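Side-chain contacts in DSBA-like thioredoxin domain-containing protein (Nitrosomonas europaea, PDB 2IN3), which probably acts as a thiol-disulfide oxidoreductase of the DsbA family, FrnE-like branch, and is a putative protein disulfide isomerase: residues 30-35 with 39-44; 66-71 with 77-82; 125-128 with 133-136; 170-175 with 181-186. All coordinates share one frame; numbering follows the deposited sequence. Where two conformers were deposited one is given.

Contact 1: residues 30-35 with 39-44; sequences NIRQEY and LTVKIM. With EDO (1,2-ethanediol), chain E.
Arg32 and Tyr35 near the end of helix 19-35 pack against Val41 of strand 40-45 and Leu39 just before it, a helix-to-strand return that completes the beta-alpha-beta crossover 9-14, 19-35, 40-45 of the thioredoxin fold. One direct hydrogen bond ties the turn: Leu39 N donates to Tyr35 O over 2.9 Å, moderately bent at 145°. Beside it the side chains touch loosely, Tyr35 CB standing 4.3 Å from Leu39 CD1. Tyrosine suits this place because its ring leads away from the strand and carries its hydroxyl to Asp206, with which it is hydrogen-bonded. Arginine is two-sided. Its CG lies 3.9 Å from Val41 CG1, so that the aliphatic part of the chain covers the branched valine, a residue at home in a strand. Beyond that, a bend at chi3 (63°) swings the guanidinium out of line with the stem. A water in the guanidinium plane accepts from Arg32 NE at 2.8 Å and donates to Val41 O at 2.8 Å, which satisfies a carbonyl of an outer strand of the sheet. Over one guanidinium face lies an ethanediol, probably from the crystallisation liquor, whose C1 is 3.6 Å from Arg32 CZ. Phe112 of helix 111-123 touches both Arg32 and Val41, and Ile31 packs on Leu10 of strand 9-14 and on Ile198 and Leu205 of helix 198-211. Strand 40-45 itself is hydrogen-bonded to strand 9-14, Thr40 pairing with Leu10.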
loop_
_atom_site.group_PDB
_atom_site.type_symbol
_atom_site.label_atom_id
_atom_site.label_comp_id
_atom_site.label_asym_id
_atom_site.label_seq_id
_atom_site.Cartn_x
_atom_site.Cartn_y
_atom_site.Cartn_z
ATOM N N ASN A 30 13.298 3.896 1.472
ATOM C CA ASN A 30 14.370 4.806 1.875
ATOM C C ASN A 30 13.964 5.701 3.035
ATOM O O ASN A 30 14.733 5.887 3.985
ATOM C CB ASN A 30 14.881 5.647 0.707
ATOM C CG ASN A 30 16.209 6.351 1.049
ATOM O OD1 ASN A 30 16.236 7.414 1.679
ATOM N ND2 ASN A 30 17.323 5.727 0.667
ATOM N N ILE A 31 12.737 6.237 2.967
ATOM C CA ILE A 31 12.205 7.077 4.044
ATOM C C ILE A 31 12.185 6.295 5.374
ATOM O O ILE A 31 12.697 6.770 6.401
ATOM C CB ILE A 31 10.788 7.591 3.688
ATOM C CG1 ILE A 31 10.852 8.582 2.533
ATOM C CG2 ILE A 31 10.135 8.284 4.925
ATOM C CD1 ILE A 31 9.437 8.885 1.914
ATOM N N ARG A 32 11.609 5.097 5.348
ATOM C CA ARG A 32 11.660 4.184 6.525
ATOM C C ARG A 32 13.060 3.932 7.003
ATOM O O ARG A 32 13.312 3.858 8.203
ATOM C CB ARG A 32 11.018 2.818 6.217
ATOM C CG ARG A 32 9.537 2.912 5.949
ATOM C CD ARG A 32 8.963 1.551 5.671
ATOM N NE ARG A 32 9.107 0.726 6.844
ATOM C CZ ARG A 32 9.669 -0.462 6.879
ATOM N NH1 ARG A 32 10.140 -1.035 5.780
ATOM N NH2 ARG A 32 9.741 -1.082 8.023
ATOM N N GLN A 33 13.989 3.728 6.083
ATOM C CA GLN A 33 15.350 3.443 6.502
ATOM C C GLN A 33 15.960 4.681 7.183
ATOM O O GLN A 33 16.627 4.535 8.200
ATOM C CB GLN A 33 16.197 2.965 5.317
ATOM C CG GLN A 33 15.820 1.527 4.857
ATOM C CD GLN A 33 16.447 1.092 3.511
ATOM O OE1 GLN A 33 16.859 1.932 2.673
ATOM N NE2 GLN A 33 16.498 -0.226 3.293
ATOM N N GLU A 34 15.662 5.874 6.667
ATOM C CA GLU A 34 16.337 7.090 7.104
ATOM C C GLU A 34 15.684 7.762 8.319
ATOM O O GLU A 34 16.384 8.290 9.205
ATOM C CB GLU A 34 16.419 8.076 5.943
ATOM C CG GLU A 34 17.683 8.892 5.974
ATOM C CD GLU A 34 17.696 10.023 4.956
ATOM O OE1 GLU A 34 18.360 11.020 5.248
ATOM O OE2 GLU A 34 17.072 9.904 3.876
ATOM N N TYR A 35 14.352 7.726 8.375
ATOM C CA TYR A 35 13.611 8.493 9.371
ATOM C C TYR A 35 13.034 7.723 10.563
ATOM O O TYR A 35 12.385 8.332 11.419
ATOM C CB TYR A 35 12.489 9.278 8.691
ATOM C CG TYR A 35 12.975 10.384 7.772
ATOM C CD1 TYR A 35 13.048 11.708 8.214
ATOM C CD2 TYR A 35 13.369 10.093 6.466
ATOM C CE1 TYR A 35 13.521 12.735 7.367
ATOM C CE2 TYR A 35 13.833 11.086 5.619
ATOM C CZ TYR A 35 13.885 12.402 6.059
ATOM O OH TYR A 35 14.315 13.368 5.186
ATOM N N LEU A 39 10.293 9.167 13.254
ATOM C CA LEU A 39 8.892 9.007 12.869
ATOM C C LEU A 39 8.536 7.522 12.906
ATOM O O LEU A 39 9.341 6.686 12.503
ATOM C CB LEU A 39 8.674 9.553 11.447
ATOM C CG LEU A 39 8.820 11.062 11.234
ATOM C CD1 LEU A 39 8.859 11.424 9.747
ATOM C CD2 LEU A 39 7.686 11.819 11.965
ATOM N N THR A 40 7.352 7.169 13.406
ATOM C CA THR A 40 6.926 5.766 13.291
ATOM C C THR A 40 6.140 5.632 12.005
ATOM O O THR A 40 5.092 6.266 11.862
ATOM C CB THR A 40 6.065 5.305 14.464
ATOM O OG1 THR A 40 6.759 5.585 15.689
ATOM C CG2 THR A 40 5.802 3.789 14.366
ATOM N N VAL A 41 6.653 4.833 11.075
ATOM C CA VAL A 41 6.090 4.789 9.713
ATOM C C VAL A 41 5.138 3.604 9.647
ATOM O O VAL A 41 5.526 2.475 9.963
ATOM C CB VAL A 41 7.156 4.713 8.571
ATOM C CG1 VAL A 41 6.456 4.879 7.226
ATOM C CG2 VAL A 41 8.218 5.841 8.703
ATOM N N LYS A 42 3.870 3.875 9.320
ATOM C CA LYS A 42 2.827 2.835 9.375
ATOM C C LYS A 42 1.987 2.866 8.098
ATOM O O LYS A 42 1.953 3.873 7.440
ATOM C CB LYS A 42 1.930 3.051 10.587
ATOM C CG LYS A 42 2.617 2.912 11.951
ATOM C CD LYS A 42 1.688 3.228 13.127
ATOM C CE LYS A 42 0.633 2.182 13.329
ATOM N NZ LYS A 42 -0.082 2.378 14.648
ATOM N N ILE A 43 1.317 1.765 7.747
ATOM C CA ILE A 43 0.499 1.759 6.514
ATOM C C ILE A 43 -0.965 1.856 6.923
ATOM O O ILE A 43 -1.397 1.173 7.864
ATOM C CB ILE A 43 0.703 0.474 5.648
ATOM C CG1 ILE A 43 2.144 0.374 5.166
ATOM C CG2 ILE A 43 -0.228 0.488 4.371
ATOM C CD1 ILE A 43 2.409 -0.842 4.270
HETATM N N MSE A 44 -1.703 2.720 6.225
HETATM C CA MSE A 44 -3.159 2.782 6.294
HETATM C C MSE A 44 -3.676 2.443 4.882
HETATM O O MSE A 44 -3.715 3.306 3.985
HETATM C CB MSE A 44 -3.637 4.169 6.759
HETATM C CG MSE A 44 -5.080 4.163 7.265
HETATM SE SE MSE A 44 -5.713 5.946 7.786
HETATM C CE MSE A 44 -4.857 6.037 9.539
HETATM C C1 EDO E . 13.059 0.074 7.970
HETATM O O1 EDO E . 14.254 -0.384 7.342
HETATM C C2 EDO E . 13.391 0.715 9.317
HETATM O O2 EDO E . 14.786 1.035 9.322
HETATM O O HOH W 1 7.915 1.250 9.356
#

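Contact 2: residues 66-71 with 77-82; sequences HHWHSV and QPFTFE. With EDO (1,2-ethanediol), chain D; PO4 (phosphate ion), chain B.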
loop_
_atom_site.group_PDB
_atom_site.type_symbol
_atom_site.label_atom_id
_atom_site.label_comp_id
_atom_site.label_asym_id
_atom_site.label_seq_id
_atom_site.Cartn_x
_atom_site.Cartn_y
_atom_site.Cartn_z
ATOM N N HIS A 66 -1.625 2.211 -19.162
ATOM C CA HIS A 66 -0.855 3.412 -19.438
ATOM C C HIS A 66 -0.144 3.848 -18.152
ATOM O O HIS A 66 1.029 4.233 -18.200
ATOM C CB HIS A 66 -1.735 4.546 -19.969
ATOM C CG HIS A 66 -1.025 5.864 -20.019
ATOM N ND1 HIS A 66 0.095 6.076 -20.798
ATOM C CD2 HIS A 66 -1.258 7.029 -19.364
ATOM C CE1 HIS A 66 0.514 7.317 -20.631
ATOM N NE2 HIS A 66 -0.290 7.916 -19.766
ATOM N N HIS A 67 -0.847 3.760 -17.010
ATOM C CA HIS A 67 -0.228 4.081 -15.715
ATOM C C HIS A 67 0.973 3.162 -15.446
ATOM O O HIS A 67 2.022 3.638 -15.031
ATOM C CB HIS A 67 -1.241 4.044 -14.543
ATOM C CG HIS A 67 -2.226 5.174 -14.586
ATOM N ND1 HIS A 67 -3.419 5.161 -13.897
ATOM C CD2 HIS A 67 -2.204 6.338 -15.277
ATOM C CE1 HIS A 67 -4.094 6.272 -14.161
ATOM N NE2 HIS A 67 -3.380 7.003 -15.001
ATOM N N TRP A 68 0.830 1.860 -15.718
ATOM C CA TRP A 68 1.924 0.913 -15.511
ATOM C C TRP A 68 3.146 1.285 -16.355
ATOM O O TRP A 68 4.258 1.365 -15.861
ATOM C CB TRP A 68 1.509 -0.511 -15.896
ATOM C CG TRP A 68 0.502 -1.177 -15.012
ATOM C CD1 TRP A 68 -0.371 -0.575 -14.111
ATOM C CD2 TRP A 68 0.198 -2.567 -14.998
ATOM N NE1 TRP A 68 -1.170 -1.521 -13.541
ATOM C CE2 TRP A 68 -0.838 -2.758 -14.045
ATOM C CE3 TRP A 68 0.718 -3.685 -15.680
ATOM C CZ2 TRP A 68 -1.368 -4.022 -13.749
ATOM C CZ3 TRP A 68 0.184 -4.956 -15.383
ATOM C CH2 TRP A 68 -0.863 -5.106 -14.438
ATOM N N HIS A 69 2.941 1.509 -17.641
ATOM C CA HIS A 69 4.029 1.997 -18.483
ATOM C C HIS A 69 4.685 3.280 -17.917
ATOM O O HIS A 69 5.910 3.347 -17.828
ATOM C CB HIS A 69 3.522 2.199 -19.897
ATOM C CG HIS A 69 3.237 0.922 -20.624
ATOM N ND1 HIS A 69 4.237 0.082 -21.057
ATOM C CD2 HIS A 69 2.075 0.349 -21.013
ATOM C CE1 HIS A 69 3.705 -0.941 -21.711
ATOM N NE2 HIS A 69 2.395 -0.807 -21.689
ATOM N N SER A 70 3.884 4.287 -17.524
ATOM C CA SER A 70 4.425 5.509 -16.919
ATOM C C SER A 70 5.268 5.231 -15.708
ATOM O O SER A 70 6.351 5.813 -15.579
ATOM C CB SER A 70 3.343 6.527 -16.520
ATOM O OG SER A 70 2.544 6.859 -17.618
ATOM N N VAL A 71 4.757 4.375 -14.819
ATOM C CA VAL A 71 5.469 3.997 -13.587
ATOM C C VAL A 71 6.792 3.308 -13.953
ATOM O O VAL A 71 7.863 3.637 -13.420
ATOM C CB VAL A 71 4.615 3.067 -12.699
ATOM C CG1 VAL A 71 5.473 2.524 -11.520
ATOM C CG2 VAL A 71 3.430 3.811 -12.144
ATOM N N GLN A 77 10.455 0.405 -11.791
ATOM C CA GLN A 77 9.805 -0.717 -11.099
ATOM C C GLN A 77 9.226 -1.672 -12.145
ATOM O O GLN A 77 8.729 -1.214 -13.163
ATOM C CB GLN A 77 8.725 -0.254 -10.128
ATOM C CG GLN A 77 9.278 0.382 -8.852
ATOM C CD GLN A 77 9.900 -0.663 -7.929
ATOM O OE1 GLN A 77 11.043 -1.045 -8.106
ATOM N NE2 GLN A 77 9.160 -1.090 -6.929
ATOM N N PRO A 78 9.387 -2.995 -11.936
ATOM C CA PRO A 78 9.038 -3.957 -12.997
ATOM C C PRO A 78 7.515 -4.217 -13.108
ATOM O O PRO A 78 6.789 -4.160 -12.111
ATOM C CB PRO A 78 9.781 -5.229 -12.557
ATOM C CG PRO A 78 9.794 -5.115 -11.024
ATOM C CD PRO A 78 9.977 -3.656 -10.747
ATOM N N PHE A 79 7.065 -4.517 -14.328
ATOM C CA PHE A 79 5.699 -4.991 -14.594
ATOM C C PHE A 79 5.810 -6.051 -15.680
ATOM O O PHE A 79 6.649 -5.937 -16.553
ATOM C CB PHE A 79 4.797 -3.866 -15.149
ATOM C CG PHE A 79 4.547 -2.719 -14.188
ATOM C CD1 PHE A 79 3.344 -2.639 -13.481
ATOM C CD2 PHE A 79 5.477 -1.693 -14.057
ATOM C CE1 PHE A 79 3.071 -1.571 -12.638
ATOM C CE2 PHE A 79 5.241 -0.623 -13.186
ATOM C CZ PHE A 79 4.054 -0.559 -12.470
ATOM N N THR A 80 4.962 -7.073 -15.614
ATOM C CA THR A 80 4.829 -8.051 -16.695
ATOM C C THR A 80 3.640 -7.654 -17.538
ATOM O O THR A 80 2.499 -7.713 -17.092
ATOM C CB THR A 80 4.650 -9.469 -16.159
ATOM O OG1 THR A 80 5.684 -9.721 -15.214
ATOM C CG2 THR A 80 4.743 -10.491 -17.293
ATOM N N PHE A 81 3.929 -7.173 -18.744
ATOM C CA PHE A 81 2.898 -6.597 -19.577
ATOM C C PHE A 81 2.227 -7.667 -20.410
ATOM O O PHE A 81 1.053 -7.538 -20.750
ATOM C CB PHE A 81 3.481 -5.496 -20.476
ATOM C CG PHE A 81 3.809 -4.250 -19.736
ATOM C CD1 PHE A 81 2.817 -3.388 -19.340
ATOM C CD2 PHE A 81 5.122 -3.951 -19.395
ATOM C CE1 PHE A 81 3.125 -2.230 -18.638
ATOM C CE2 PHE A 81 5.429 -2.792 -18.690
ATOM C CZ PHE A 81 4.432 -1.942 -18.310
ATOM N N GLU A 82 2.975 -8.721 -20.733
ATOM C CA GLU A 82 2.456 -9.815 -21.558
ATOM C C GLU A 82 1.282 -10.480 -20.827
ATOM O O GLU A 82 1.419 -10.914 -19.686
ATOM C CB GLU A 82 3.553 -10.843 -21.851
ATOM C CG GLU A 82 4.679 -10.364 -22.777
ATOM C CD GLU A 82 5.603 -9.322 -22.128
ATOM O OE1 GLU A 82 5.732 -9.299 -20.865
ATOM O OE2 GLU A 82 6.198 -8.524 -22.897
HETATM C C1 EDO D . 5.527 7.959 -19.772
HETATM O O1 EDO D . 4.432 7.038 -19.836
HETATM C C2 EDO D . 5.137 9.141 -18.914
HETATM O O2 EDO D . 3.793 9.440 -19.283
HETATM P P PO4 B . -3.687 2.768 -11.152
HETATM O O1 PO4 B . -4.314 2.811 -12.517
HETATM O O2 PO4 B . -4.710 2.656 -10.041
HETATM O O3 PO4 B . -2.713 1.632 -11.099
HETATM O O4 PO4 B . -3.011 4.121 -10.942
#
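Trp68, His69 and Val71 of helix 58-75 receive Phe79 and Phe81 from the irregular segment that folds back along this helix in the DsbA-like domain, and the two sides interleave through their rings. Phe79 forms an offset stack with the five-membered ring of Trp68, centroids 4.7 Å apart and planes inclined by 26°. The same phenyl face also takes a CH-pi contact from Trp68 CB, 3.9 Å from the Phe79 centroid. At its edge, near the ring plane, Phe79 CZ meets Val71 CG1 at 3.5 Å; chi1 of Val71 (172°) sets that methyl anti to the backbone N and directs it at the ring. Phe81 lies almost parallel to His69, the planes only 3° apart and the centroids 3.9 Å, an offset stack at the outer margin where an imidazole can pack flat yet keep its nitrogens at the rim. Phe81 CE1 also lies 3.6 Å from Trp68 CB, oblique to the ring, and Phe79 CB covers the face opposite His69. Tyr123 adds edge-to-face partners to both Trp68 and Phe79. His67 turns away from the loop and donates through ND1 to phosphate O1 at 2.9 Å, with the oxygen near the ring plane; Ser19 OG, at the start of helix 19-35, also binds this ion. With no hydrogen bond between the segments, the contact rests on apolar packing and ring stacking, while the neighbouring phosphate, probably from the crystallisation liquor, marks a spot that can accept an anion.

Contact 3: residues 125-128 with 133-136; sequences GQED and AILK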
loop_
_atom_site.group_PDB
_atom_site.type_symbol
_atom_site.label_atom_id
_atom_site.label_comp_id
_atom_site.label_asym_id
_atom_site.label_seq_id
_atom_site.Cartn_x
_atom_site.Cartn_y
_atom_site.Cartn_z
ATOM N N GLY A 125 4.322 -11.066 -10.913
ATOM C CA GLY A 125 3.910 -12.468 -10.883
ATOM C C GLY A 125 2.603 -12.711 -11.626
ATOM O O GLY A 125 2.307 -13.843 -11.999
ATOM N N GLN A 126 1.815 -11.644 -11.826
ATOM C CA GLN A 126 0.463 -11.740 -12.410
ATOM C C GLN A 126 -0.450 -12.622 -11.571
ATOM O O GLN A 126 -1.308 -13.356 -12.103
ATOM C CB GLN A 126 0.531 -12.231 -13.860
ATOM C CG GLN A 126 1.384 -11.338 -14.721
ATOM C CD GLN A 126 1.222 -11.583 -16.190
ATOM O OE1 GLN A 126 1.316 -12.711 -16.645
ATOM N NE2 GLN A 126 0.991 -10.522 -16.948
ATOM N N GLU A 127 -0.241 -12.595 -10.261
ATOM C CA GLU A 127 -1.006 -13.449 -9.380
ATOM C C GLU A 127 -2.263 -12.705 -8.961
ATOM O O GLU A 127 -2.264 -11.472 -8.903
ATOM C CB GLU A 127 -0.188 -13.841 -8.166
ATOM C CG GLU A 127 1.092 -14.545 -8.518
ATOM C CD GLU A 127 1.815 -15.074 -7.301
ATOM O OE1 GLU A 127 1.219 -15.120 -6.213
ATOM O OE2 GLU A 127 2.996 -15.431 -7.431
ATOM N N ASP A 128 -3.330 -13.454 -8.706
ATOM C CA ASP A 128 -4.584 -12.849 -8.301
ATOM C C ASP A 128 -4.530 -12.618 -6.801
ATOM O O ASP A 128 -4.948 -13.460 -6.000
ATOM C CB ASP A 128 -5.775 -13.723 -8.701
ATOM C CG ASP A 128 -7.113 -13.006 -8.533
ATOM O OD1 ASP A 128 -7.130 -11.830 -8.089
ATOM O OD2 ASP A 128 -8.151 -13.629 -8.855
ATOM N N ALA A 133 -5.763 -17.730 -1.123
ATOM C CA ALA A 133 -4.756 -18.725 -1.476
ATOM C C ALA A 133 -3.434 -18.038 -1.798
ATOM O O ALA A 133 -2.371 -18.442 -1.310
ATOM C CB ALA A 133 -5.235 -19.590 -2.651
ATOM N N ILE A 134 -3.513 -16.967 -2.584
ATOM C CA ILE A 134 -2.344 -16.185 -2.920
ATOM C C ILE A 134 -1.759 -15.450 -1.711
ATOM O O ILE A 134 -0.543 -15.534 -1.453
ATOM C CB ILE A 134 -2.640 -15.221 -4.111
ATOM C CG1 ILE A 134 -3.131 -16.022 -5.338
ATOM C CG2 ILE A 134 -1.420 -14.361 -4.434
ATOM C CD1 ILE A 134 -2.138 -17.058 -5.857
ATOM N N LEU A 135 -2.618 -14.758 -0.957
ATOM C CA LEU A 135 -2.179 -13.958 0.181
ATOM C C LEU A 135 -1.485 -14.773 1.289
ATOM O O LEU A 135 -0.465 -14.329 1.839
ATOM C CB LEU A 135 -3.353 -13.137 0.747
ATOM C CG LEU A 135 -3.918 -12.052 -0.203
ATOM C CD1 LEU A 135 -5.219 -11.455 0.344
ATOM C CD2 LEU A 135 -2.880 -10.941 -0.511
ATOM N N LYS A 136 -2.036 -15.939 1.625
ATOM C CA LYS A 136 -1.469 -16.782 2.689
ATOM C C LYS A 136 -0.087 -17.330 2.318
ATOM O O LYS A 136 0.809 -17.464 3.165
ATOM C CB LYS A 136 -2.446 -17.906 3.093
ATOM C CG LYS A 136 -2.593 -19.022 2.062
ATOM C CD LYS A 136 -3.649 -20.036 2.491
ATOM C CE LYS A 136 -3.743 -21.216 1.521
ATOM N NZ LYS A 136 -5.038 -21.941 1.774
#
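After helix 111-123 the backbone turns at Gln126, whose phi is positive (60°), is extended at Glu127 and bends again at Asp128 (psi 87°), bringing Asp128 CA within 6.7 Å of Ile134 CA on helix 132-141. Ile134 fills the angle between loop and helix with its whole branched side chain. Its CG1 sits 3.2 Å from Asp128 O, a close methylene-to-carbonyl approach, and its CG2 meets Glu127 OE1 at 3.3 Å. The two branches thus divide the loop between them: with chi1 at -57°, CG2 is anti to the backbone N and CG1 beside it. This surface contact sets the loop that follows helix 111-123 against the next helix, 132-141, in the helical region that DsbA-type proteins insert into the thioredoxin fold. Isoleucine offers the loop a broad apolar patch, and it also touches Val129. CB of Glu127 lies 4.0 Å from Ile134 CG2, and the extended chain beyond it carries OE1 to the same methyl. OE1 of Glu127, covered by the isoleucine, has no hydrogen-bond partner in the model, and its ion pair with Lys137 is long and weak. Asp128 holds its own carboxylate differently, accepting from Gln131 NE2 through OD2 and weakly from Ala130 N through OD1.

Contact 4: residues 170-175 with 181-186; sequences AQWGIS and VVESGT
Trp172, Val181 and Glu183 carry most of this contact, which joins the end of helix 156-171 to the first strand of the C-terminal beta-beta-alpha unit of the thioredoxin fold, strands 179-184 and 187-192 with helix 198-211. The helix ends in a Schellman motif: Gly173 has a positive phi (69°), a conformation that glycine adopts easily, and its N is bonded to Ala170 O at 2.9 Å. Trp172, the residue just before this glycine, has its CB directed toward the strand and brings its indole against it. A large flat ring suits this place because its six-membered part can span two successive inward-facing residues of the strand, and it does so with different corners. CZ3 of Trp172 meets Val181 CG1 at 4.0 Å, the methyl coming obliquely to the indole. That methyl is the branch anti to the valine N, with chi1 at 171°. The second branch serves another neighbour: Val181 CG2 stands 3.9 Å from Ile174 CD1, so one beta-branched side chain bridges both apolar residues of the turn. Val181 also packs on Ile13 of strand 9-14, which Trp172 and Ile174 touch as well. Between these two inward residues, Val182 points to the other face of the sheet and packs against Trp208 of helix 198-211. Glutamate at 183 combines a long stem with a polar end, and its OE1 is engaged in a hydrogen bond with Trp11 NE1, whose ring also meets Trp172 edge-to-face. The other oxygen, Glu183 OE2, lies 4.0 Å from Trp172 CZ2, the carboxylate plane standing nearly perpendicular to the indole.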
loop_
_atom_site.group_PDB
_atom_site.type_symbol
_atom_site.label_atom_id
_atom_site.label_comp_id
_atom_site.label_asym_id
_atom_site.label_seq_id
_atom_site.Cartn_x
_atom_site.Cartn_y
_atom_site.Cartn_z
ATOM N N ALA A 170 -11.059 8.600 3.595
ATOM C CA ALA A 170 -12.092 9.464 3.018
ATOM C C ALA A 170 -12.320 10.695 3.879
ATOM O O ALA A 170 -12.405 11.815 3.364
ATOM C CB ALA A 170 -13.400 8.693 2.831
ATOM N N GLN A 171 -12.401 10.489 5.188
ATOM C CA GLN A 171 -12.643 11.565 6.157
ATOM C C GLN A 171 -11.518 12.602 6.122
ATOM O O GLN A 171 -11.769 13.821 6.209
ATOM C CB GLN A 171 -12.867 10.971 7.560
ATOM C CG GLN A 171 -12.854 11.955 8.737
ATOM C CD GLN A 171 -12.037 11.420 9.922
ATOM O OE1 GLN A 171 -12.088 10.220 10.253
ATOM N NE2 GLN A 171 -11.274 12.310 10.562
ATOM N N TRP A 172 -10.294 12.122 5.947
ATOM C CA TRP A 172 -9.134 12.990 5.837
ATOM C C TRP A 172 -9.033 13.721 4.491
ATOM O O TRP A 172 -8.090 14.476 4.274
ATOM C CB TRP A 172 -7.843 12.213 6.076
ATOM C CG TRP A 172 -7.641 11.761 7.474
ATOM C CD1 TRP A 172 -8.444 12.008 8.553
ATOM C CD2 TRP A 172 -6.529 11.008 7.961
ATOM N NE1 TRP A 172 -7.914 11.415 9.677
ATOM C CE2 TRP A 172 -6.729 10.811 9.342
ATOM C CE3 TRP A 172 -5.383 10.461 7.355
ATOM C CZ2 TRP A 172 -5.824 10.091 10.134
ATOM C CZ3 TRP A 172 -4.488 9.766 8.142
ATOM C CH2 TRP A 172 -4.716 9.582 9.520
ATOM N N GLY A 173 -9.970 13.465 3.584
ATOM C CA GLY A 173 -9.981 14.130 2.280
ATOM C C GLY A 173 -8.869 13.749 1.309
ATOM O O GLY A 173 -8.527 14.542 0.422
ATOM N N ILE A 174 -8.311 12.544 1.439
ATOM C CA ILE A 174 -7.174 12.159 0.589
ATOM C C ILE A 174 -7.620 11.942 -0.867
ATOM O O ILE A 174 -8.452 11.089 -1.144
ATOM C CB ILE A 174 -6.433 10.892 1.106
ATOM C CG1 ILE A 174 -6.115 10.971 2.611
ATOM C CG2 ILE A 174 -5.169 10.602 0.268
ATOM C CD1 ILE A 174 -5.144 12.057 3.026
ATOM N N SER A 175 -7.033 12.698 -1.793
ATOM C CA SER A 175 -7.514 12.707 -3.186
ATOM C C SER A 175 -6.574 11.999 -4.175
ATOM O O SER A 175 -6.952 11.720 -5.323
ATOM C CB SER A 175 -7.782 14.140 -3.658
ATOM O OG SER A 175 -6.568 14.880 -3.700
ATOM N N VAL A 181 0.876 11.256 5.402
ATOM C CA VAL A 181 0.312 12.149 6.416
ATOM C C VAL A 181 1.059 11.941 7.722
ATOM O O VAL A 181 1.209 10.796 8.183
ATOM C CB VAL A 181 -1.214 11.866 6.657
ATOM C CG1 VAL A 181 -1.727 12.652 7.887
ATOM C CG2 VAL A 181 -2.021 12.238 5.436
ATOM N N VAL A 182 1.508 13.042 8.324
ATOM C CA VAL A 182 2.023 12.996 9.690
ATOM C C VAL A 182 0.907 13.276 10.704
ATOM O O VAL A 182 0.152 14.241 10.590
ATOM C CB VAL A 182 3.213 13.971 9.925
ATOM C CG1 VAL A 182 3.702 13.860 11.373
ATOM C CG2 VAL A 182 4.372 13.663 8.966
ATOM N N GLU A 183 0.796 12.396 11.684
ATOM C CA GLU A 183 -0.155 12.571 12.757
ATOM C C GLU A 183 0.657 12.717 14.023
ATOM O O GLU A 183 1.432 11.824 14.401
ATOM C CB GLU A 183 -1.097 11.367 12.837
ATOM C CG GLU A 183 -2.157 11.495 13.899
ATOM C CD GLU A 183 -3.307 10.532 13.694
ATOM O OE1 GLU A 183 -3.059 9.315 13.489
ATOM O OE2 GLU A 183 -4.468 11.007 13.754
ATOM N N SER A 184 0.493 13.863 14.662
ATOM C CA SER A 184 1.206 14.151 15.881
ATOM C C SER A 184 0.198 14.694 16.895
ATOM O O SER A 184 -0.345 15.797 16.728
ATOM C CB SER A 184 2.336 15.146 15.620
ATOM O OG SER A 184 2.986 15.455 16.835
ATOM N N GLY A 185 -0.077 13.882 17.914
ATOM C CA GLY A 185 -1.037 14.237 18.957
ATOM C C GLY A 185 -2.395 14.358 18.307
ATOM O O GLY A 185 -2.855 13.435 17.641
ATOM N N THR A 186 -2.988 15.532 18.451
ATOM C CA THR A 186 -4.300 15.844 17.887
ATOM C C THR A 186 -4.245 16.258 16.399
ATOM O O THR A 186 -5.282 16.299 15.724
ATOM C CB THR A 186 -4.997 16.916 18.797
ATOM O OG1 THR A 186 -5.729 16.242 19.827
ATOM C CG2 THR A 186 -5.940 17.863 18.033
#

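In the fold
The four contacts follow one another along the chain without overlap. Contacts 1 and 4 reach the same mixed sheet, through strands 40-45 and 179-184 with strand 9-14 between them; their centres are about 16 Å apart, and they touch where Met44 CE packs 3.5 Å from Trp172 CH2. Contacts 2 and 3 belong to the helical part, about 18 Å between centres, joined where Gln126 NE2 lies 2.8 Å from Glu82 O, a probable hydrogen bond. Contacts 3 and 4 are about 31 Å apart at their centres, on opposite sides of the chain's centre. This division between thioredoxin sheet and helical part is consistent with a DsbA-like helical insertion.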